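Local coordinates for protein prgH (Salmonella enterica subsp. enterica serovar Typhimurium, PDB 4G2S) that probably helps build the basal body of the type III secretion system used in cell invasion, contributing an FHA-type domain, at residues 7-13 / 99-105; 26-32 / 61-67; 73-77 / 87-91. All coordinates share one frame; numbering follows the deposited sequence.

Interaction 1: residues 7-13 / 99-105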
# COMPACT_ATOMS: atom_id res chain seq x y z
N TYR A 7 -25.81 -11.57 11.52
CA TYR A 7 -26.36 -10.76 10.49
C TYR A 7 -25.25 -10.28 9.56
O TYR A 7 -24.09 -10.24 9.92
CB TYR A 7 -27.08 -9.56 11.10
CG TYR A 7 -28.24 -9.93 11.98
CD1 TYR A 7 -29.49 -10.25 11.44
CD2 TYR A 7 -28.10 -9.97 13.38
CE1 TYR A 7 -30.55 -10.64 12.26
CE2 TYR A 7 -29.16 -10.32 14.19
CZ TYR A 7 -30.38 -10.64 13.63
OH TYR A 7 -31.40 -10.99 14.46
N ILE A 8 -25.64 -9.92 8.36
CA ILE A 8 -24.70 -9.50 7.34
C ILE A 8 -25.19 -8.18 6.80
O ILE A 8 -26.42 -8.00 6.65
CB ILE A 8 -24.65 -10.58 6.23
CG1 ILE A 8 -23.92 -11.81 6.75
CG2 ILE A 8 -23.97 -10.06 4.99
CD1 ILE A 8 -23.95 -13.01 5.82
N VAL A 9 -24.27 -7.26 6.52
CA VAL A 9 -24.64 -6.08 5.77
C VAL A 9 -24.25 -6.31 4.34
O VAL A 9 -23.06 -6.55 4.08
CB VAL A 9 -23.90 -4.82 6.22
CG1 VAL A 9 -24.44 -3.62 5.40
CG2 VAL A 9 -24.19 -4.62 7.67
N ARG A 10 -25.22 -6.17 3.45
CA ARG A 10 -25.03 -6.19 2.03
C ARG A 10 -25.20 -4.79 1.42
O ARG A 10 -26.19 -4.05 1.65
CB ARG A 10 -26.00 -7.18 1.36
CG ARG A 10 -25.76 -7.33 -0.14
CD ARG A 10 -26.90 -8.05 -0.86
NE ARG A 10 -26.62 -8.25 -2.27
CZ ARG A 10 -26.03 -9.31 -2.82
NH1 ARG A 10 -25.57 -10.34 -2.09
NH2 ARG A 10 -25.89 -9.34 -4.14
N LEU A 11 -24.24 -4.44 0.58
CA LEU A 11 -24.34 -3.17 -0.19
C LEU A 11 -25.22 -3.37 -1.40
O LEU A 11 -25.13 -4.40 -2.09
CB LEU A 11 -22.94 -2.76 -0.57
CG LEU A 11 -22.01 -2.50 0.61
CD1 LEU A 11 -20.75 -1.87 0.02
CD2 LEU A 11 -22.57 -1.66 1.67
N LEU A 12 -26.12 -2.44 -1.66
CA LEU A 12 -27.05 -2.60 -2.78
C LEU A 12 -26.79 -1.56 -3.86
O LEU A 12 -27.47 -1.56 -4.87
CB LEU A 12 -28.52 -2.48 -2.32
CG LEU A 12 -29.03 -3.43 -1.23
CD1 LEU A 12 -30.52 -3.19 -1.04
CD2 LEU A 12 -28.74 -4.86 -1.62
N ASN A 13 -25.85 -0.67 -3.61
CA ASN A 13 -25.26 0.24 -4.58
C ASN A 13 -23.80 0.52 -4.23
O ASN A 13 -23.22 -0.22 -3.41
CB ASN A 13 -26.08 1.52 -4.70
CG ASN A 13 -25.92 2.44 -3.53
OD1 ASN A 13 -25.44 2.03 -2.48
ND2 ASN A 13 -26.46 3.65 -3.64
N GLU A 99 -26.20 8.74 0.63
CA GLU A 99 -26.46 8.19 -0.73
C GLU A 99 -26.14 6.69 -0.84
O GLU A 99 -26.25 6.11 -1.92
CB GLU A 99 -25.66 8.95 -1.81
CG GLU A 99 -26.49 9.45 -2.98
CD GLU A 99 -27.31 10.68 -2.65
OE1 GLU A 99 -27.70 10.85 -1.46
OE2 GLU A 99 -27.60 11.47 -3.59
N LEU A 100 -25.72 6.07 0.25
CA LEU A 100 -25.53 4.64 0.24
C LEU A 100 -26.82 3.88 0.48
O LEU A 100 -27.66 4.27 1.32
CB LEU A 100 -24.51 4.26 1.32
CG LEU A 100 -23.98 2.87 1.27
CD1 LEU A 100 -23.14 2.65 0.01
CD2 LEU A 100 -23.22 2.62 2.55
N LEU A 101 -26.94 2.74 -0.20
CA LEU A 101 -28.07 1.84 0.01
C LEU A 101 -27.56 0.44 0.47
O LEU A 101 -26.71 -0.21 -0.19
CB LEU A 101 -28.90 1.80 -1.29
CG LEU A 101 -30.39 1.54 -1.26
CD1 LEU A 101 -30.95 1.51 -2.67
CD2 LEU A 101 -30.60 0.20 -0.62
N ILE A 102 -28.06 0.00 1.63
CA ILE A 102 -27.63 -1.24 2.23
C ILE A 102 -28.82 -2.05 2.56
O ILE A 102 -29.93 -1.60 2.57
CB ILE A 102 -26.83 -1.02 3.55
CG1 ILE A 102 -27.71 -0.40 4.62
CG2 ILE A 102 -25.65 -0.06 3.33
CD1 ILE A 102 -27.01 -0.33 5.98
N LEU A 103 -28.57 -3.29 2.95
CA LEU A 103 -29.61 -4.18 3.32
C LEU A 103 -28.99 -5.04 4.41
O LEU A 103 -27.82 -5.34 4.30
CB LEU A 103 -30.01 -5.01 2.07
CG LEU A 103 -31.14 -5.96 2.43
CD1 LEU A 103 -32.15 -6.01 1.30
CD2 LEU A 103 -30.64 -7.35 2.81
N ILE A 104 -29.71 -5.31 5.53
CA ILE A 104 -29.19 -6.15 6.62
C ILE A 104 -30.03 -7.44 6.59
O ILE A 104 -31.29 -7.38 6.64
CB ILE A 104 -29.28 -5.46 8.01
CG1 ILE A 104 -28.56 -4.11 8.02
CG2 ILE A 104 -28.73 -6.38 9.08
CD1 ILE A 104 -28.88 -3.21 9.23
N ARG A 105 -29.36 -8.59 6.47
CA ARG A 105 -30.04 -9.89 6.40
C ARG A 105 -29.45 -10.90 7.40
O ARG A 105 -28.27 -10.82 7.73
CB ARG A 105 -29.93 -10.48 4.98
CG ARG A 105 -28.54 -10.88 4.63
CD ARG A 105 -28.44 -11.33 3.17
NE ARG A 105 -27.16 -11.94 2.89
CZ ARG A 105 -26.77 -13.13 3.30
NH1 ARG A 105 -27.57 -13.89 4.02
NH2 ARG A 105 -25.61 -13.60 2.91
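Val9 and Leu11 press on Ile102 from the strand alongside, on the apolar face of the antiparallel pair 7-11/100-105. Val9 CG1 lies 4.0 Å from Ile102 CB, and Leu11 CD2 is 3.8 Å from Ile102 CG2. Ile104 continues the same face, which is covered by Phe63 and Ile65 of strand 63-67. Four backbone hydrogen bonds join Ile8 to Arg105 and Arg10 to Leu103, and Leu12 N adds a fifth to Leu101 O.

The face carrying Arg10, Leu103 and Arg105 is more polar but also largely buried and packed. Ile8 CD1 lies over one face of the Arg105 guanidinium, 3.4 Å from Arg105 NH2. The charges are paired: Glu20 meets both Arg105 and Arg10, Glu107 O receives Arg105 NH1, and Glu64 of a second subunit receives Arg10 NH2. Packing is tightest where Leu12 CD1 comes within 3.4 Å of Leu101 CD2.

The open side is the end at exposed Glu99, where the pairing passes to a side chain. With CG between its backbone N and carbonyl carbon (chi1 74°), partly exposed Asn13 brings OD1 within 2.8 Å of Leu101 N, which approaches from above the amide plane, and ND2 within 3.0 Å of Glu99 O, nearly in that plane. Pairing the chain's first and last strands side by side in one sheet, its apolar face turned to the other sheet, is in keeping with the FHA beta sandwich.

Interaction 2: residues 26-32 / 61-67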
# COMPACT_ATOMS: atom_id res chain seq x y z
N GLY A 26 -22.71 -6.16 19.01
CA GLY A 26 -22.19 -4.88 19.42
C GLY A 26 -22.23 -3.88 18.27
O GLY A 26 -23.17 -3.92 17.46
N ARG A 27 -21.21 -3.02 18.19
CA ARG A 27 -21.16 -1.86 17.29
C ARG A 27 -20.18 -2.11 16.17
O ARG A 27 -19.04 -2.41 16.44
CB ARG A 27 -20.71 -0.61 18.05
CG ARG A 27 -20.10 0.50 17.15
CD ARG A 27 -18.91 1.30 17.76
NE ARG A 27 -17.56 0.98 17.22
CZ ARG A 27 -16.62 1.87 16.81
NH1 ARG A 27 -16.81 3.21 16.82
NH2 ARG A 27 -15.44 1.41 16.39
N THR A 28 -20.65 -1.98 14.92
CA THR A 28 -19.77 -1.98 13.75
C THR A 28 -19.87 -0.62 13.07
O THR A 28 -20.95 -0.17 12.77
CB THR A 28 -20.16 -3.11 12.78
OG1 THR A 28 -20.19 -4.35 13.52
CG2 THR A 28 -19.14 -3.26 11.70
N LEU A 29 -18.70 -0.01 12.85
CA LEU A 29 -18.52 1.24 12.07
C LEU A 29 -18.26 1.04 10.58
O LEU A 29 -17.41 0.22 10.16
CB LEU A 29 -17.37 2.03 12.63
CG LEU A 29 -17.05 3.45 12.02
CD1 LEU A 29 -18.22 4.35 12.27
CD2 LEU A 29 -15.74 4.02 12.69
N PHE A 30 -18.99 1.82 9.81
CA PHE A 30 -18.86 1.95 8.39
C PHE A 30 -18.45 3.39 8.09
O PHE A 30 -19.20 4.34 8.30
CB PHE A 30 -20.16 1.56 7.68
CG PHE A 30 -20.46 0.10 7.80
CD1 PHE A 30 -21.08 -0.37 8.95
CD2 PHE A 30 -20.01 -0.79 6.88
CE1 PHE A 30 -21.33 -1.73 9.11
CE2 PHE A 30 -20.27 -2.18 7.01
CZ PHE A 30 -20.93 -2.63 8.13
N VAL A 31 -17.25 3.55 7.53
CA VAL A 31 -16.76 4.84 7.09
C VAL A 31 -16.98 4.83 5.59
O VAL A 31 -16.53 3.88 4.92
CB VAL A 31 -15.26 5.04 7.35
CG1 VAL A 31 -14.78 6.39 6.74
CG2 VAL A 31 -14.94 4.95 8.83
N VAL A 32 -17.71 5.85 5.10
CA VAL A 32 -18.21 5.92 3.76
C VAL A 32 -17.81 7.29 3.15
O VAL A 32 -18.19 8.39 3.61
CB VAL A 32 -19.73 5.81 3.69
CG1 VAL A 32 -20.21 5.64 2.27
CG2 VAL A 32 -20.32 4.70 4.54
N VAL A 61 -22.12 9.11 4.21
CA VAL A 61 -22.29 9.41 5.62
C VAL A 61 -21.80 8.19 6.44
O VAL A 61 -22.22 7.09 6.12
CB VAL A 61 -23.76 9.60 5.97
CG1 VAL A 61 -23.92 9.81 7.48
CG2 VAL A 61 -24.38 10.79 5.23
N ASN A 62 -21.01 8.42 7.48
CA ASN A 62 -20.52 7.28 8.32
C ASN A 62 -21.67 6.81 9.18
O ASN A 62 -22.57 7.65 9.56
CB ASN A 62 -19.37 7.74 9.18
CG ASN A 62 -18.09 8.13 8.35
OD1 ASN A 62 -18.08 8.05 7.08
ND2 ASN A 62 -17.03 8.49 9.05
N PHE A 63 -21.67 5.55 9.49
CA PHE A 63 -22.72 5.05 10.34
C PHE A 63 -22.27 3.86 11.18
O PHE A 63 -21.29 3.22 10.81
CB PHE A 63 -23.97 4.72 9.52
CG PHE A 63 -23.79 3.62 8.52
CD1 PHE A 63 -24.08 2.33 8.82
CD2 PHE A 63 -23.38 3.93 7.22
CE1 PHE A 63 -23.98 1.30 7.87
CE2 PHE A 63 -23.27 2.94 6.27
CZ PHE A 63 -23.52 1.60 6.59
N GLU A 64 -22.98 3.59 12.29
CA GLU A 64 -22.76 2.39 13.08
C GLU A 64 -23.99 1.56 13.06
O GLU A 64 -25.11 2.06 13.21
CB GLU A 64 -22.36 2.68 14.53
CG GLU A 64 -21.28 3.75 14.71
CD GLU A 64 -20.75 3.80 16.14
OE1 GLU A 64 -19.66 4.33 16.38
OE2 GLU A 64 -21.39 3.19 17.04
N ILE A 65 -23.78 0.27 12.94
CA ILE A 65 -24.81 -0.73 13.21
C ILE A 65 -24.60 -1.39 14.56
O ILE A 65 -23.48 -1.85 14.91
CB ILE A 65 -24.92 -1.74 12.05
CG1 ILE A 65 -25.27 -0.96 10.78
CG2 ILE A 65 -25.96 -2.81 12.39
CD1 ILE A 65 -25.80 -1.80 9.66
N GLN A 66 -25.68 -1.37 15.35
CA GLN A 66 -25.66 -1.97 16.69
C GLN A 66 -26.60 -3.16 16.77
O GLN A 66 -27.79 -3.00 16.53
CB GLN A 66 -26.10 -0.96 17.74
CG GLN A 66 -25.87 -1.45 19.14
CD GLN A 66 -26.17 -0.40 20.21
OE1 GLN A 66 -26.32 0.78 19.93
NE2 GLN A 66 -26.20 -0.85 21.45
N VAL A 67 -26.08 -4.31 17.17
CA VAL A 67 -26.81 -5.58 17.22
C VAL A 67 -26.76 -5.92 18.70
O VAL A 67 -25.64 -6.22 19.21
CB VAL A 67 -26.09 -6.68 16.42
CG1 VAL A 67 -26.75 -8.05 16.60
CG2 VAL A 67 -25.96 -6.33 14.93
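Phe30 and Phe63 lie opposite each other in register as a hydrogen-bonded pair in the antiparallel ladder 26-32/63-67, part of the mixed sheet of this FHA-type beta sandwich. The ladder satisfies backbone groups in reciprocal pairs: Gly26 with Val67, Thr28 with Ile65, and Phe30 with Phe63 each exchange two N-H to O bonds. The N-H and C=O groups of Leu29 and Val31 that point away from strand 63-67 are engaged by strand 51-55 and Asp50 just before it.

Beyond Phe30 a side chain takes over the acceptor role. Asn62 OD1 accepts Val32 N at 3.0 Å along an almost straight N-H line (172°), although the donor stands above the amide plane. The other end of this buried amide is also used: Asn62 ND2 donates to Ser15 O and Asn17 O of a neighbouring subunit, fixing its rotation.

On the face carrying Arg27, Leu29 and Glu64, Arg27 bends at chi2 and chi3 so that NH1 reaches Glu64 OE1 at 3.1 Å in a salt bridge. The two flat groups stand almost perpendicular, 88° apart, and the bond enters from above the carboxylate plane, so this is not a flat two-pronged pairing. The same subunit that binds Asn62 supplies Arg10 to Glu64 OE1 and Gly18 O to Arg27 NH1. The carboxylate therefore probably offsets the closeness of the two arginines at this subunit interface.

The opposite face is apolar and turns towards the interior. There the rings of Phe30 and Phe63 lie within 12° of parallel yet are displaced enough that little of one lies over the other; it is Phe30 CB that sits over the Phe63 face, 3.7 Å from the ring centroid.

Interaction 3: residues 73-77 / 87-91; sequences EIILH and RSVQL
Ile74 meets Val89 and Leu91 with its two branches, each side-chain pair crossing at about a right angle. Its CG2 branch reaches Val89 CG2 at 3.4 Å, while its longer arm carries CD1 to within 3.4 Å of Leu91 CD2; both approaches are tighter than ordinary carbon contact. Val89 has CG1 anti to its carbonyl carbon (chi1 -76°), which puts CG2 between backbone N and carbonyl carbon, against Ile74, and CG1 beside Leu76 CB.

Leu76 and Arg87 behave differently: they lie side by side and point the same way, with Leu76 CD2 4.0 Å from Arg87 NE. The extended arginine ends in a salt bridge to Glu78 and a hydrogen bond to Gln96 O. On the other face of the hairpin, Ile75 CD1 touches Ser88 at OG, 3.7 Å away.

Three backbone bonds keep these side chains in step: Leu76 and Arg87 exchange two, and Val89 N donates to Ile74 O at 2.9 Å. The contact joins the two strands of the hairpin 74-80/83-88, at the margin of the mixed sheet, and Leu91 adds to it from the loop that follows. Strand 63-67 flanks the hairpin within that sheet, while strands 95-97 and 100-106 of the second sheet pack against Ile74, Leu76 and Val89.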
# COMPACT_ATOMS: atom_id res chain seq x y z
N GLU A 73 -33.01 -6.70 18.51
CA GLU A 73 -33.24 -5.35 17.97
C GLU A 73 -32.02 -4.83 17.21
O GLU A 73 -30.89 -5.07 17.65
CB GLU A 73 -33.68 -4.37 19.07
CG GLU A 73 -32.59 -3.95 20.07
CD GLU A 73 -32.90 -2.64 20.78
OE1 GLU A 73 -34.07 -2.20 20.79
OE2 GLU A 73 -31.96 -2.03 21.33
N ILE A 74 -32.25 -4.15 16.07
CA ILE A 74 -31.17 -3.57 15.24
C ILE A 74 -31.29 -2.06 15.06
O ILE A 74 -32.29 -1.56 14.50
CB ILE A 74 -31.01 -4.20 13.81
CG1 ILE A 74 -30.74 -5.71 13.90
CG2 ILE A 74 -29.82 -3.58 13.08
CD1 ILE A 74 -31.02 -6.44 12.61
N ILE A 75 -30.23 -1.37 15.47
CA ILE A 75 -30.19 0.07 15.52
C ILE A 75 -29.09 0.60 14.60
O ILE A 75 -27.97 0.16 14.69
CB ILE A 75 -29.95 0.57 16.96
CG1 ILE A 75 -31.09 0.10 17.84
CG2 ILE A 75 -29.93 2.12 16.99
CD1 ILE A 75 -32.43 0.72 17.53
N LEU A 76 -29.45 1.53 13.73
CA LEU A 76 -28.46 2.19 12.94
C LEU A 76 -28.24 3.60 13.50
O LEU A 76 -29.22 4.32 13.77
CB LEU A 76 -28.88 2.17 11.51
CG LEU A 76 -27.84 2.67 10.46
CD1 LEU A 76 -28.04 1.88 9.22
CD2 LEU A 76 -28.09 4.14 10.27
N HIS A 77 -26.98 3.92 13.79
CA HIS A 77 -26.62 5.28 14.21
C HIS A 77 -25.99 5.97 13.06
O HIS A 77 -24.88 5.58 12.64
CB HIS A 77 -25.66 5.23 15.35
CG HIS A 77 -26.13 4.43 16.48
ND1 HIS A 77 -26.97 4.92 17.38
CD2 HIS A 77 -25.82 3.14 16.88
CE1 HIS A 77 -27.20 3.98 18.33
NE2 HIS A 77 -26.51 2.91 18.03
N ARG A 87 -31.90 5.21 14.41
CA ARG A 87 -33.23 4.62 14.04
C ARG A 87 -33.17 3.11 14.11
O ARG A 87 -32.12 2.51 13.88
CB ARG A 87 -33.61 5.04 12.62
CG ARG A 87 -32.42 5.04 11.71
CD ARG A 87 -32.75 5.07 10.22
NE ARG A 87 -31.65 5.71 9.47
CZ ARG A 87 -31.50 5.63 8.15
NH1 ARG A 87 -32.34 4.96 7.39
NH2 ARG A 87 -30.48 6.23 7.58
N SER A 88 -34.31 2.50 14.42
CA SER A 88 -34.53 1.06 14.23
C SER A 88 -34.60 0.68 12.78
O SER A 88 -35.21 1.40 11.99
CB SER A 88 -35.91 0.65 14.85
OG SER A 88 -35.67 -0.17 15.96
N VAL A 89 -33.99 -0.44 12.41
CA VAL A 89 -34.06 -0.87 11.03
C VAL A 89 -34.54 -2.29 10.95
O VAL A 89 -34.25 -3.11 11.80
CB VAL A 89 -32.69 -0.81 10.27
CG1 VAL A 89 -32.35 0.64 9.90
CG2 VAL A 89 -31.58 -1.44 11.09
N GLN A 90 -35.24 -2.57 9.86
CA GLN A 90 -35.83 -3.86 9.62
C GLN A 90 -34.95 -4.68 8.70
O GLN A 90 -34.23 -4.13 7.83
CB GLN A 90 -37.22 -3.68 9.01
CG GLN A 90 -38.15 -2.80 9.85
CD GLN A 90 -37.90 -2.93 11.35
OE1 GLN A 90 -37.95 -4.03 11.91
NE2 GLN A 90 -37.58 -1.80 12.01
N LEU A 91 -34.97 -5.99 8.93
CA LEU A 91 -34.23 -6.90 8.09
C LEU A 91 -34.81 -6.99 6.68
O LEU A 91 -36.01 -6.83 6.48
CB LEU A 91 -34.20 -8.29 8.68
CG LEU A 91 -33.51 -8.45 10.02
CD1 LEU A 91 -33.71 -9.89 10.46
CD2 LEU A 91 -32.04 -8.20 9.94

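The three contacts lie at similar spacings, with centres 11 to 12 Å apart. Interaction 1 belongs to the four-stranded antiparallel sheet; interactions 2 and 3 belong to the mixed sheet, where strands 63-67 and 74-80 are neighbours and probable hydrogen bonds join Glu64 O to His77 N and Ile75 O to Gln66 N. Along the chain, interaction 2 closes before interaction 3 opens, and both are nested inside the long loop closed by interaction 1. Ile104 links all three: its CD1 lies 3.4 Å from Ile65 CD1 and 3.7 Å from Val89 CG2. Packing between the sheets thus unites sequence-distant strands into one compact domain.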